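Local coordinates for bacteriophage virulence determinant (Salmonella enterica subsp. enterica serovar Typhimurium str. 14028S, PDB 6GGR), which probably acts as a zinc metalloprotease effector of the PipA family, made by Salmonella to cleave NF-kappaB proteins of the host cell, at residues E47-G52 / E72-I77; R89-Y94 / A171-Q176; Q98-H101 / R106-L109; S163-V168 / I193-M198. All coordinates share one frame; numbering follows the deposited sequence.

Interaction 1: residues E47-G52 / E72-I77; sequences EYLISG and EVLSRI
Ile-50 and Leu-74 reach toward each other tip to tip, and this small apolar meeting joins the helix-to-strand corner at 49-50 to the side of helix 64-84. The backbones stay well apart, with the CA atoms of Ile-50 and Leu-74, the nearest pair, separated by 9.8 Å, so the branched side chains have to span the gap. Leu-74 does most of the reaching. Its CG stands anti to the backbone N (chi1 177°), and the CD2 methyl is carried forward to lie 3.9 Å from CG1 of Ile-50. The same methyl is 4.1 Å from CD1 of Ile-50, so it rests against the last bond of the longer isoleucine branch rather than on a single atom. On Ile-50 that branch leaves beside the backbone N (chi1 -54°), while the short CG2 branch lies beside the carbonyl carbon. Leu-49 joins from the final turn of its helix, its CD2 at 4.3 Å from CD2 of Leu-74, a looser touch. One leucine methyl therefore serves both neighbours, just where the chain gives up its helical shape at Ile-50 and passes into the short strand 50-51. Around the same core, Leu-74 also touches Phe-164 of helix 160-173, and Ile-50 meets Tyr-67 and Leu-109. With no hydrogen bond or charge pair between the segments, the attachment depends on the apolar packing of buried side chains.

Interaction 2: residues R89-Y94 / A171-Q176; sequences RRLMNY and ALTHLQ
Buried helix-to-helix packing, reinforced by one bridging water, joins Leu-91 and Met-92 of helix 86-100 to Leu-172 and Thr-173 in the last turn of helix 160-173. The backbones come close here, 6.0 Å between the CA atoms of Leu-91 and Leu-172. Leu-91 sends its two methyls obliquely past the threonine: CD2 lies 3.8 Å from CG2 of Thr-173, and CD1 rests a little farther from that same methyl. Leu-172 uses its two methyls separately: CD1 lies 4.3 Å from CB of Leu-91, and CD2 sits 4.0 Å from SD of Met-92. The methionine starts away from the helix it meets, but its chain bends at chi2 (66°) and brings the sulfur round to the leucine methyl. Beside this apolar patch, the water donates to O of Leu-91 at 3.0 Å and to O of Leu-172 at 2.7 Å, tying together two backbone carbonyls that could not bond to each other directly. The hydroxyl of Thr-173 faces its own chain: OG1 bonds to the carbonyl of Val-169 and accepts a weak bond from N of Leu-175, so only the methyl is spent on the contact. In the turn beyond, where His-174 takes a positive phi, the carbonyl of Leu-175 holds ND1 of the zinc ligand His-170. Tyr-190 and Ile-194 of helix 186-197 cover Leu-91 on one flank, while Leu-45 and Tyr-48 of helix 45-49 pack on Met-92, leaving this contact between those two helices.

Interaction 3: residues Q98-H101 / R106-L109; sequences QELH and RWLL
Leu-100 and Arg-106 lie at the two ends of a short connection, their CA atoms 5.7 Å apart, where helix 86-100 gives way to strand 107-111. The helix widens into a pi-type turn over 98-100 near its C-terminal end; four residues, 102-105, separate the segments, and the chain is extended from Trp-107. The clearest side-chain contact is between Leu-100 and Trp-107, which cross at about a right angle. CD2 of the leucine comes up to the edge of the indole, near its plane, 4.0 Å from the ring atom CD1 of Trp-107. The tryptophan presents this pyrrole edge because its CG lies beside the backbone N and anti to the carbonyl carbon (chi1 -63°). That same leucine methyl sits 4.1 Å from CA of Arg-106, so it lies between the backbone just ahead of the strand and the indole edge. The guanidinium of Arg-106 is modelled impossibly close to the carbonyl of Leu-100, and its placement is doubtful. Glu-99 carries the polar side of the helix end: OE1 hydrogen-bonds NE2 of His-174, and OE2 has a weak, long ion pair with Lys-131. Trp-107 shares backbone hydrogen bonds with Leu-49 and Ser-51, and Leu-108 with Lys-131 and Ile-133. The returning strand thus runs between helix 45-49 with strand 50-51 and the parallel strand 132-135.

Interaction 4: residues S163-V168 / I193-M198; sequences SFIHQV and IILKEM. Unlike the reference sequence in segment 163-168: Gln-167 (reference Glu).
Ile-165 meets Leu-195 first at its root, where CB lies 3.9 Å from CD1 of the leucine. One step out the side chain forks. CG2, anti to the backbone N, is 3.9 Å from that same CD1 of Leu-195 and 4.1 Å from CG2 of Ile-194, so this short branch touches two residues of helix 186-197. CG1, set beside the backbone N (chi1 -65°), is also 4.0 Å from CD1 of Leu-195. The tip, CD1 of Ile-165, passes on to CG2 of Ile-77 on helix 64-84, 3.5 Å away. Isoleucine and leucine slide past each other in opposite directions, whereas Ile-165 and Ile-194 cross at a slant; every touch is apolar and buried. The next residue, His-166, leads its ring away to the zinc site, where it meets His-170. Gln-167 stands where the reference sequence has the Glu of an HExxH motif, the signature of zinc metalloproteases, and no zinc is bound to this chain here. Ile-165 thus reaches from helix 160-173 to both helix 64-84 and helix 186-197, with Phe-88 of helix 86-100 packing on Val-168 and Ile-194.

From the N terminus, interaction 1 closes first, joining helix 45-49 and strand 50-51 to helix 64-84 before any other contact opens. Interaction 2 then starts a long loop on helix 86-100 that closes at the end of helix 160-173, and interaction 3 is nested inside it as a short connection into strand 107-111. Interaction 4 crosses interaction 2: its first segment, on helix 160-173, precedes 171-176, and its second, on helix 186-197, follows. Interactions 1 and 3 are joined where strand 107-111 runs beside residues 49-52, and interactions 1 and 4 meet through Phe-164 and Ile-77. The helix bearing two zinc ligands is therefore held by neighbours on several sides.

Interaction 1: residues E47-G52 / E72-I77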
loop_
_atom_site.group_PDB
_atom_site.type_symbol
_atom_site.label_atom_id
_atom_site.label_comp_id
_atom_site.label_asym_id
_atom_site.label_seq_id
_atom_site.Cartn_x
_atom_site.Cartn_y
_atom_site.Cartn_z
ATOM N N GLU B 47 14.858 17.330 11.849
ATOM C CA GLU B 47 14.492 17.513 13.252
ATOM C C GLU B 47 13.112 18.145 13.382
ATOM O O GLU B 47 12.362 17.832 14.314
ATOM C CB GLU B 47 15.541 18.370 13.962
ATOM C CG GLU B 47 16.714 17.583 14.530
ATOM C CD GLU B 47 17.841 18.473 15.018
ATOM O OE1 GLU B 47 17.566 19.623 15.421
ATOM O OE2 GLU B 47 19.007 18.022 14.992
ATOM N N TYR B 48 12.761 19.041 12.459
ATOM C CA TYR B 48 11.453 19.683 12.516
ATOM C C TYR B 48 10.329 18.701 12.212
ATOM O O TYR B 48 9.219 18.851 12.734
ATOM C CB TYR B 48 11.394 20.859 11.535
ATOM C CG TYR B 48 12.396 21.972 11.797
ATOM C CD1 TYR B 48 13.122 22.028 12.981
ATOM C CD2 TYR B 48 12.607 22.973 10.856
ATOM C CE1 TYR B 48 14.031 23.040 13.217
ATOM C CE2 TYR B 48 13.515 23.992 11.085
ATOM C CZ TYR B 48 14.223 24.019 12.267
ATOM O OH TYR B 48 15.130 25.027 12.505
ATOM N N LEU B 49 10.590 17.695 11.377
ATOM C CA LEU B 49 9.552 16.753 10.976
ATOM C C LEU B 49 9.510 15.514 11.866
ATOM O O LEU B 49 8.424 14.999 12.148
ATOM C CB LEU B 49 9.761 16.332 9.518
ATOM C CG LEU B 49 8.701 15.416 8.896
ATOM C CD1 LEU B 49 7.446 16.195 8.535
ATOM C CD2 LEU B 49 9.257 14.699 7.676
ATOM N N ILE B 50 10.666 15.033 12.323
ATOM C CA ILE B 50 10.780 13.743 13.000
ATOM C C ILE B 50 11.196 13.968 14.447
ATOM O O ILE B 50 12.164 14.689 14.718
ATOM C CB ILE B 50 11.786 12.827 12.282
ATOM C CG1 ILE B 50 11.434 12.694 10.795
ATOM C CG2 ILE B 50 11.844 11.461 12.951
ATOM C CD1 ILE B 50 10.009 12.243 10.518
ATOM N N SER B 51 10.478 13.330 15.373
ATOM C CA SER B 51 10.850 13.349 16.783
ATOM C C SER B 51 11.733 12.160 17.145
ATOM O O SER B 51 12.793 12.332 17.756
ATOM C CB SER B 51 9.602 13.344 17.669
ATOM O OG SER B 51 8.914 12.110 17.572
ATOM N N GLY B 52 11.301 10.955 16.790
ATOM C CA GLY B 52 12.070 9.763 17.039
ATOM C C GLY B 52 11.505 8.566 16.304
ATOM O O GLY B 52 10.536 8.674 15.546
ATOM N N GLU B 72 18.922 9.581 7.617
ATOM C CA GLU B 72 19.964 10.209 6.812
ATOM C C GLU B 72 19.465 10.475 5.395
ATOM O O GLU B 72 19.643 11.573 4.856
ATOM C CB GLU B 72 21.208 9.319 6.797
ATOM C CG GLU B 72 22.417 9.936 6.109
ATOM C CD GLU B 72 22.516 9.576 4.639
ATOM O OE1 GLU B 72 22.152 8.437 4.272
ATOM O OE2 GLU B 72 22.958 10.433 3.848
ATOM N N VAL B 73 18.824 9.478 4.781
ATOM C CA VAL B 73 18.278 9.652 3.436
ATOM C C VAL B 73 17.163 10.690 3.450
ATOM O O VAL B 73 17.094 11.564 2.578
ATOM C CB VAL B 73 17.788 8.303 2.880
ATOM C CG1 VAL B 73 17.057 8.488 1.544
ATOM C CG2 VAL B 73 18.960 7.353 2.711
ATOM N N LEU B 74 16.268 10.603 4.436
ATOM C CA LEU B 74 15.170 11.560 4.522
ATOM C C LEU B 74 15.695 12.983 4.648
ATOM O O LEU B 74 15.144 13.912 4.047
ATOM C CB LEU B 74 14.262 11.215 5.705
ATOM C CG LEU B 74 13.103 12.180 5.971
ATOM C CD1 LEU B 74 12.223 12.338 4.743
ATOM C CD2 LEU B 74 12.273 11.715 7.148
ATOM N N SER B 75 16.768 13.172 5.417
ATOM C CA SER B 75 17.319 14.509 5.609
ATOM C C SER B 75 17.858 15.079 4.303
ATOM O O SER B 75 17.637 16.257 3.997
ATOM C CB SER B 75 18.415 14.472 6.675
ATOM O OG SER B 75 18.988 15.754 6.861
ATOM N N ARG B 76 18.576 14.266 3.523
ATOM C CA ARG B 76 19.072 14.729 2.230
ATOM C C ARG B 76 17.922 15.170 1.335
ATOM O O ARG B 76 17.957 16.254 0.742
ATOM C CB ARG B 76 19.874 13.624 1.542
ATOM C CG ARG B 76 21.080 13.119 2.311
ATOM C CD ARG B 76 21.898 12.152 1.465
ATOM N NE ARG B 76 21.117 10.993 1.024
ATOM C CZ ARG B 76 20.445 10.920 -0.122
ATOM N NH1 ARG B 76 20.438 11.940 -0.973
ATOM N NH2 ARG B 76 19.771 9.818 -0.424
ATOM N N ILE B 77 16.889 14.334 1.228
ATOM C CA ILE B 77 15.778 14.613 0.321
ATOM C C ILE B 77 15.026 15.862 0.763
ATOM O O ILE B 77 14.661 16.707 -0.062
ATOM C CB ILE B 77 14.859 13.381 0.236
ATOM C CG1 ILE B 77 15.579 12.265 -0.532
ATOM C CG2 ILE B 77 13.524 13.725 -0.432
ATOM C CD1 ILE B 77 14.913 10.913 -0.442
#

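Interaction 2: residues R89-Y94 / A171-Q176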
loop_
_atom_site.group_PDB
_atom_site.type_symbol
_atom_site.label_atom_id
_atom_site.label_comp_id
_atom_site.label_asym_id
_atom_site.label_seq_id
_atom_site.Cartn_x
_atom_site.Cartn_y
_atom_site.Cartn_z
ATOM N N ARG B 89 8.543 24.298 -0.415
ATOM C CA ARG B 89 8.755 25.295 0.628
ATOM C C ARG B 89 7.429 25.786 1.199
ATOM O O ARG B 89 7.342 26.082 2.395
ATOM C CB ARG B 89 9.578 26.471 0.086
ATOM C CG ARG B 89 11.053 26.140 -0.164
ATOM C CD ARG B 89 11.919 27.396 -0.332
ATOM N NE ARG B 89 11.664 28.115 -1.581
ATOM C CZ ARG B 89 12.218 27.814 -2.754
ATOM N NH1 ARG B 89 13.062 26.793 -2.858
ATOM N NH2 ARG B 89 11.922 28.532 -3.830
ATOM N N ARG B 90 6.387 25.865 0.368
ATOM C CA ARG B 90 5.080 26.306 0.848
ATOM C C ARG B 90 4.478 25.294 1.814
ATOM O O ARG B 90 4.033 25.651 2.912
ATOM C CB ARG B 90 4.137 26.538 -0.333
ATOM C CG ARG B 90 4.529 27.705 -1.224
ATOM C CD ARG B 90 3.383 28.152 -2.125
ATOM N NE ARG B 90 3.090 27.195 -3.195
ATOM C CZ ARG B 90 2.131 26.275 -3.158
ATOM N NH1 ARG B 90 1.343 26.155 -2.098
ATOM N NH2 ARG B 90 1.953 25.461 -4.192
ATOM N N LEU B 91 4.444 24.023 1.418
ATOM C CA LEU B 91 3.901 22.994 2.298
ATOM C C LEU B 91 4.694 22.921 3.597
ATOM O O LEU B 91 4.118 22.926 4.690
ATOM C CB LEU B 91 3.899 21.647 1.573
ATOM C CG LEU B 91 3.196 21.648 0.210
ATOM C CD1 LEU B 91 3.221 20.263 -0.404
ATOM C CD2 LEU B 91 1.766 22.155 0.326
ATOM N N MET B 92 6.025 22.893 3.493
ATOM C CA MET B 92 6.866 22.782 4.682
ATOM C C MET B 92 6.713 24.003 5.579
ATOM O O MET B 92 6.536 23.875 6.797
ATOM C CB MET B 92 8.327 22.607 4.270
ATOM C CG MET B 92 9.284 22.452 5.442
ATOM S SD MET B 92 8.987 20.922 6.352
ATOM C CE MET B 92 9.740 21.322 7.926
ATOM N N ASN B 93 6.795 25.202 4.996
ATOM C CA ASN B 93 6.674 26.424 5.786
ATOM C C ASN B 93 5.354 26.451 6.542
ATOM O O ASN B 93 5.327 26.654 7.761
ATOM C CB ASN B 93 6.790 27.654 4.884
ATOM C CG ASN B 93 8.221 27.952 4.466
ATOM O OD1 ASN B 93 9.174 27.494 5.091
ATOM N ND2 ASN B 93 8.374 28.746 3.408
ATOM N N TYR B 94 4.243 26.262 5.829
ATOM C CA TYR B 94 2.941 26.221 6.486
ATOM C C TYR B 94 2.943 25.206 7.622
ATOM O O TYR B 94 2.602 25.530 8.766
ATOM C CB TYR B 94 1.863 25.889 5.454
ATOM C CG TYR B 94 0.420 26.026 5.913
ATOM C CD1 TYR B 94 0.067 26.124 7.255
ATOM C CD2 TYR B 94 -0.602 26.045 4.988
ATOM C CE1 TYR B 94 -1.256 26.239 7.632
ATOM C CE2 TYR B 94 -1.894 26.156 5.359
ATOM C CZ TYR B 94 -2.229 26.254 6.675
ATOM O OH TYR B 94 -3.552 26.367 7.031
ATOM N N ALA B 171 2.036 14.086 5.236
ATOM C CA ALA B 171 2.221 14.554 6.604
ATOM C C ALA B 171 2.196 16.073 6.717
ATOM O O ALA B 171 1.866 16.600 7.785
ATOM C CB ALA B 171 3.536 14.015 7.159
ATOM N N LEU B 172 2.533 16.794 5.647
ATOM C CA LEU B 172 2.535 18.252 5.691
ATOM C C LEU B 172 1.195 18.863 5.309
ATOM O O LEU B 172 0.933 20.018 5.668
ATOM C CB LEU B 172 3.623 18.809 4.766
ATOM C CG LEU B 172 5.046 18.323 5.043
ATOM C CD1 LEU B 172 5.975 18.761 3.923
ATOM C CD2 LEU B 172 5.538 18.835 6.392
ATOM N N THR B 173 0.336 18.118 4.607
ATOM C CA THR B 173 -0.966 18.621 4.189
ATOM C C THR B 173 -2.139 17.923 4.861
ATOM O O THR B 173 -3.256 18.445 4.802
ATOM C CB THR B 173 -1.133 18.481 2.668
ATOM O OG1 THR B 173 -1.135 17.095 2.307
ATOM C CG2 THR B 173 -0.014 19.191 1.935
ATOM N N HIS B 174 -1.917 16.769 5.491
ATOM C CA HIS B 174 -2.976 15.977 6.115
ATOM C C HIS B 174 -4.059 15.582 5.120
ATOM O O HIS B 174 -5.198 15.317 5.514
ATOM C CB HIS B 174 -3.608 16.717 7.302
ATOM C CG HIS B 174 -2.639 17.051 8.393
ATOM N ND1 HIS B 174 -1.941 16.088 9.089
ATOM C CD2 HIS B 174 -2.242 18.243 8.899
ATOM C CE1 HIS B 174 -1.158 16.672 9.979
ATOM N NE2 HIS B 174 -1.323 17.979 9.885
ATOM N N LEU B 175 -3.725 15.526 3.835
ATOM C CA LEU B 175 -4.678 15.171 2.795
ATOM C C LEU B 175 -4.486 13.722 2.362
ATOM O O LEU B 175 -3.411 13.136 2.513
ATOM C CB LEU B 175 -4.531 16.099 1.587
ATOM C CG LEU B 175 -4.659 17.601 1.863
ATOM C CD1 LEU B 175 -4.582 18.386 0.563
ATOM C CD2 LEU B 175 -5.947 17.927 2.608
ATOM N N GLN B 176 -5.519 13.177 1.745
ATOM C CA GLN B 176 -5.529 11.807 1.261
ATOM C C GLN B 176 -5.448 11.750 -0.245
ATOM O O GLN B 176 -5.635 12.703 -0.936
ATOM C CB GLN B 176 -6.776 11.001 1.740
ATOM C CG GLN B 176 -7.023 10.974 3.247
ATOM C CD GLN B 176 -8.202 10.017 3.641
ATOM O OE1 GLN B 176 -9.294 10.145 3.101
ATOM N NE2 GLN B 176 -7.969 9.049 4.522
HETATM O O HOH W 1 1.255 22.275 4.203
#

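Interaction 3: residues Q98-H101 / R106-L109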
loop_
_atom_site.group_PDB
_atom_site.type_symbol
_atom_site.label_atom_id
_atom_site.label_comp_id
_atom_site.label_asym_id
_atom_site.label_seq_id
_atom_site.Cartn_x
_atom_site.Cartn_y
_atom_site.Cartn_z
ATOM N N GLN B 98 2.200 25.645 11.884
ATOM C CA GLN B 98 1.066 25.047 12.583
ATOM C C GLN B 98 1.511 24.081 13.673
ATOM O O GLN B 98 0.975 24.116 14.787
ATOM C CB GLN B 98 0.156 24.315 11.594
ATOM C CG GLN B 98 -0.370 25.179 10.473
ATOM C CD GLN B 98 -0.946 26.494 10.961
ATOM O OE1 GLN B 98 -0.290 27.535 10.898
ATOM N NE2 GLN B 98 -2.180 26.456 11.450
ATOM N N GLU B 99 2.481 23.216 13.377
ATOM C CA GLU B 99 2.764 22.087 14.256
ATOM C C GLU B 99 4.259 21.852 14.432
ATOM O O GLU B 99 4.739 21.727 15.562
ATOM C CB GLU B 99 2.109 20.821 13.701
ATOM C CG GLU B 99 0.650 20.996 13.302
ATOM C CD GLU B 99 0.030 19.715 12.782
ATOM O OE1 GLU B 99 0.581 19.132 11.823
ATOM O OE2 GLU B 99 -1.008 19.287 13.333
ATOM N N LEU B 100 4.989 21.854 13.340
ATOM C CA LEU B 100 6.344 21.362 13.469
ATOM C C LEU B 100 7.197 22.212 14.364
ATOM O O LEU B 100 8.230 21.786 14.819
ATOM C CB LEU B 100 7.085 20.975 12.141
ATOM C CG LEU B 100 6.539 19.798 11.325
ATOM C CD1 LEU B 100 7.281 19.659 10.011
ATOM C CD2 LEU B 100 6.530 18.449 12.078
ATOM N N HIS B 101 6.831 23.463 14.543
ATOM C CA HIS B 101 7.661 24.249 15.444
ATOM C C HIS B 101 7.595 23.697 16.860
ATOM O O HIS B 101 8.537 23.874 17.640
ATOM C CB HIS B 101 7.226 25.708 15.427
ATOM C CG HIS B 101 5.854 25.925 15.980
ATOM N ND1 HIS B 101 5.598 25.985 17.332
ATOM C CD2 HIS B 101 4.659 26.071 15.363
ATOM C CE1 HIS B 101 4.306 26.174 17.525
ATOM N NE2 HIS B 101 3.713 26.229 16.346
ATOM N N ARG B 106 5.731 16.648 16.481
ATOM C CA ARG B 106 6.512 15.995 15.402
ATOM C C ARG B 106 6.048 14.532 15.106
ATOM O O ARG B 106 5.217 13.999 15.828
ATOM C CB ARG B 106 8.034 16.085 15.575
ATOM C CG ARG B 106 8.515 17.168 16.507
ATOM C CD ARG B 106 8.749 18.506 15.830
ATOM N NE ARG B 106 10.045 19.072 16.187
ATOM C CZ ARG B 106 10.381 20.344 16.070
ATOM N NH1 ARG B 106 9.544 21.240 15.602
ATOM N NH2 ARG B 106 11.584 20.707 16.405
ATOM N N TRP B 107 6.574 13.917 14.045
ATOM C CA TRP B 107 6.084 12.590 13.577
ATOM C C TRP B 107 7.057 11.519 13.963
ATOM O O TRP B 107 8.225 11.769 14.112
ATOM C CB TRP B 107 5.851 12.552 12.030
ATOM C CG TRP B 107 4.807 13.487 11.540
ATOM C CD1 TRP B 107 4.887 14.814 11.482
ATOM C CD2 TRP B 107 3.536 13.145 11.002
ATOM N NE1 TRP B 107 3.756 15.333 10.974
ATOM C CE2 TRP B 107 2.903 14.321 10.667
ATOM C CE3 TRP B 107 2.879 11.939 10.782
ATOM C CZ2 TRP B 107 1.656 14.345 10.130
ATOM C CZ3 TRP B 107 1.653 11.964 10.264
ATOM C CH2 TRP B 107 1.043 13.146 9.940
ATOM N N LEU B 108 6.520 10.327 14.189
ATOM C CA LEU B 108 7.369 9.158 14.381
ATOM C C LEU B 108 7.815 8.618 13.030
ATOM O O LEU B 108 7.015 8.511 12.095
ATOM C CB LEU B 108 6.618 8.072 15.150
ATOM C CG LEU B 108 6.330 8.329 16.632
ATOM C CD1 LEU B 108 5.424 7.246 17.204
ATOM C CD2 LEU B 108 7.627 8.408 17.421
ATOM N N LEU B 109 9.097 8.286 12.922
ATOM C CA LEU B 109 9.637 7.703 11.697
ATOM C C LEU B 109 9.598 6.184 11.830
ATOM O O LEU B 109 10.393 5.594 12.566
ATOM C CB LEU B 109 11.052 8.209 11.438
ATOM C CG LEU B 109 11.751 7.595 10.221
ATOM C CD1 LEU B 109 10.956 7.853 8.951
ATOM C CD2 LEU B 109 13.167 8.126 10.079
#

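Interaction 4: residues S163-V168 / I193-M198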
loop_
_atom_site.group_PDB
_atom_site.type_symbol
_atom_site.label_atom_id
_atom_site.label_comp_id
_atom_site.label_asym_id
_atom_site.label_seq_id
_atom_site.Cartn_x
_atom_site.Cartn_y
_atom_site.Cartn_z
ATOM N N SER B 163 8.806 8.271 -3.484
ATOM C CA SER B 163 8.128 7.632 -2.359
ATOM C C SER B 163 8.264 8.469 -1.093
ATOM O O SER B 163 7.293 8.658 -0.351
ATOM C CB SER B 163 8.688 6.230 -2.137
ATOM O OG SER B 163 8.616 5.455 -3.318
ATOM N N PHE B 164 9.471 8.973 -0.826
ATOM C CA PHE B 164 9.689 9.798 0.359
ATOM C C PHE B 164 8.859 11.073 0.299
ATOM O O PHE B 164 8.195 11.443 1.274
ATOM C CB PHE B 164 11.178 10.125 0.493
ATOM C CG PHE B 164 11.966 9.081 1.238
ATOM C CD1 PHE B 164 11.893 7.745 0.883
ATOM C CD2 PHE B 164 12.796 9.445 2.286
ATOM C CE1 PHE B 164 12.619 6.793 1.567
ATOM C CE2 PHE B 164 13.528 8.499 2.971
ATOM C CZ PHE B 164 13.442 7.170 2.611
ATOM N N ILE B 165 8.886 11.762 -0.842
ATOM C CA ILE B 165 8.148 13.019 -0.970
ATOM C C ILE B 165 6.649 12.767 -0.878
ATOM O O ILE B 165 5.912 13.542 -0.257
ATOM C CB ILE B 165 8.525 13.721 -2.288
ATOM C CG1 ILE B 165 10.002 14.140 -2.272
ATOM C CG2 ILE B 165 7.617 14.926 -2.547
ATOM C CD1 ILE B 165 10.380 15.094 -1.149
ATOM N N HIS B 166 6.175 11.686 -1.494
ATOM C CA HIS B 166 4.754 11.361 -1.428
ATOM C C HIS B 166 4.294 11.207 0.017
ATOM O O HIS B 166 3.268 11.770 0.417
ATOM C CB HIS B 166 4.475 10.085 -2.222
ATOM C CG HIS B 166 3.021 9.737 -2.312
ATOM N ND1 HIS B 166 2.279 9.930 -3.457
ATOM C CD2 HIS B 166 2.170 9.221 -1.395
ATOM C CE1 HIS B 166 1.036 9.537 -3.245
ATOM N NE2 HIS B 166 0.942 9.103 -2.001
ATOM N N GLN B 167 5.040 10.444 0.818
ATOM C CA GLN B 167 4.644 10.241 2.209
ATOM C C GLN B 167 4.777 11.527 3.011
ATOM O O GLN B 167 3.935 11.821 3.867
ATOM C CB GLN B 167 5.484 9.132 2.844
ATOM C CG GLN B 167 5.349 7.778 2.177
ATOM C CD GLN B 167 3.914 7.303 2.079
ATOM O OE1 GLN B 167 3.062 7.683 2.883
ATOM N NE2 GLN B 167 3.637 6.474 1.086
ATOM N N VAL B 168 5.828 12.305 2.755
ATOM C CA VAL B 168 6.000 13.569 3.465
ATOM C C VAL B 168 4.877 14.533 3.107
ATOM O O VAL B 168 4.358 15.252 3.970
ATOM C CB VAL B 168 7.386 14.168 3.160
ATOM C CG1 VAL B 168 7.491 15.614 3.661
ATOM C CG2 VAL B 168 8.474 13.316 3.800
ATOM N N ILE B 193 4.681 17.936 -8.969
ATOM C CA ILE B 193 5.192 19.293 -9.148
ATOM C C ILE B 193 6.517 19.468 -8.417
ATOM O O ILE B 193 7.469 20.050 -8.951
ATOM C CB ILE B 193 4.155 20.318 -8.664
ATOM C CG1 ILE B 193 2.876 20.209 -9.496
ATOM C CG2 ILE B 193 4.730 21.739 -8.738
ATOM C CD1 ILE B 193 1.689 20.945 -8.900
ATOM N N ILE B 194 6.583 18.998 -7.171
ATOM C CA ILE B 194 7.801 19.128 -6.377
ATOM C C ILE B 194 8.966 18.446 -7.081
ATOM O O ILE B 194 10.055 19.017 -7.221
ATOM C CB ILE B 194 7.571 18.553 -4.968
ATOM C CG1 ILE B 194 6.539 19.401 -4.225
ATOM C CG2 ILE B 194 8.880 18.491 -4.177
ATOM C CD1 ILE B 194 6.013 18.754 -2.959
ATOM N N LEU B 195 8.752 17.212 -7.541
ATOM C CA LEU B 195 9.828 16.463 -8.183
ATOM C C LEU B 195 10.323 17.165 -9.442
ATOM O O LEU B 195 11.533 17.230 -9.687
ATOM C CB LEU B 195 9.356 15.047 -8.512
ATOM C CG LEU B 195 9.722 13.972 -7.482
ATOM C CD1 LEU B 195 9.130 14.290 -6.126
ATOM C CD2 LEU B 195 9.260 12.607 -7.960
ATOM N N LYS B 196 9.410 17.685 -10.263
ATOM C CA LYS B 196 9.847 18.439 -11.436
ATOM C C LYS B 196 10.597 19.698 -11.029
ATOM O O LYS B 196 11.576 20.083 -11.680
ATOM C CB LYS B 196 8.653 18.793 -12.324
ATOM C CG LYS B 196 8.087 17.620 -13.116
ATOM C CD LYS B 196 9.121 17.020 -14.063
ATOM C CE LYS B 196 8.500 15.965 -14.967
ATOM N NZ LYS B 196 9.528 15.219 -15.754
ATOM N N GLU B 197 10.151 20.359 -9.959
ATOM C CA GLU B 197 10.877 21.519 -9.454
ATOM C C GLU B 197 12.254 21.142 -8.922
ATOM O O GLU B 197 13.150 21.995 -8.891
ATOM C CB GLU B 197 10.064 22.216 -8.361
ATOM C CG GLU B 197 8.821 22.941 -8.868
ATOM C CD GLU B 197 8.062 23.665 -7.762
ATOM O OE1 GLU B 197 8.463 23.557 -6.585
ATOM O OE2 GLU B 197 7.063 24.350 -8.072
ATOM N N MET B 198 12.439 19.889 -8.504
ATOM C CA MET B 198 13.724 19.391 -8.025
ATOM C C MET B 198 14.637 18.925 -9.151
ATOM O O MET B 198 15.766 18.507 -8.875
ATOM C CB MET B 198 13.510 18.221 -7.054
ATOM C CG MET B 198 12.833 18.591 -5.747
ATOM S SD MET B 198 12.470 17.136 -4.748
ATOM C CE MET B 198 14.123 16.708 -4.208
#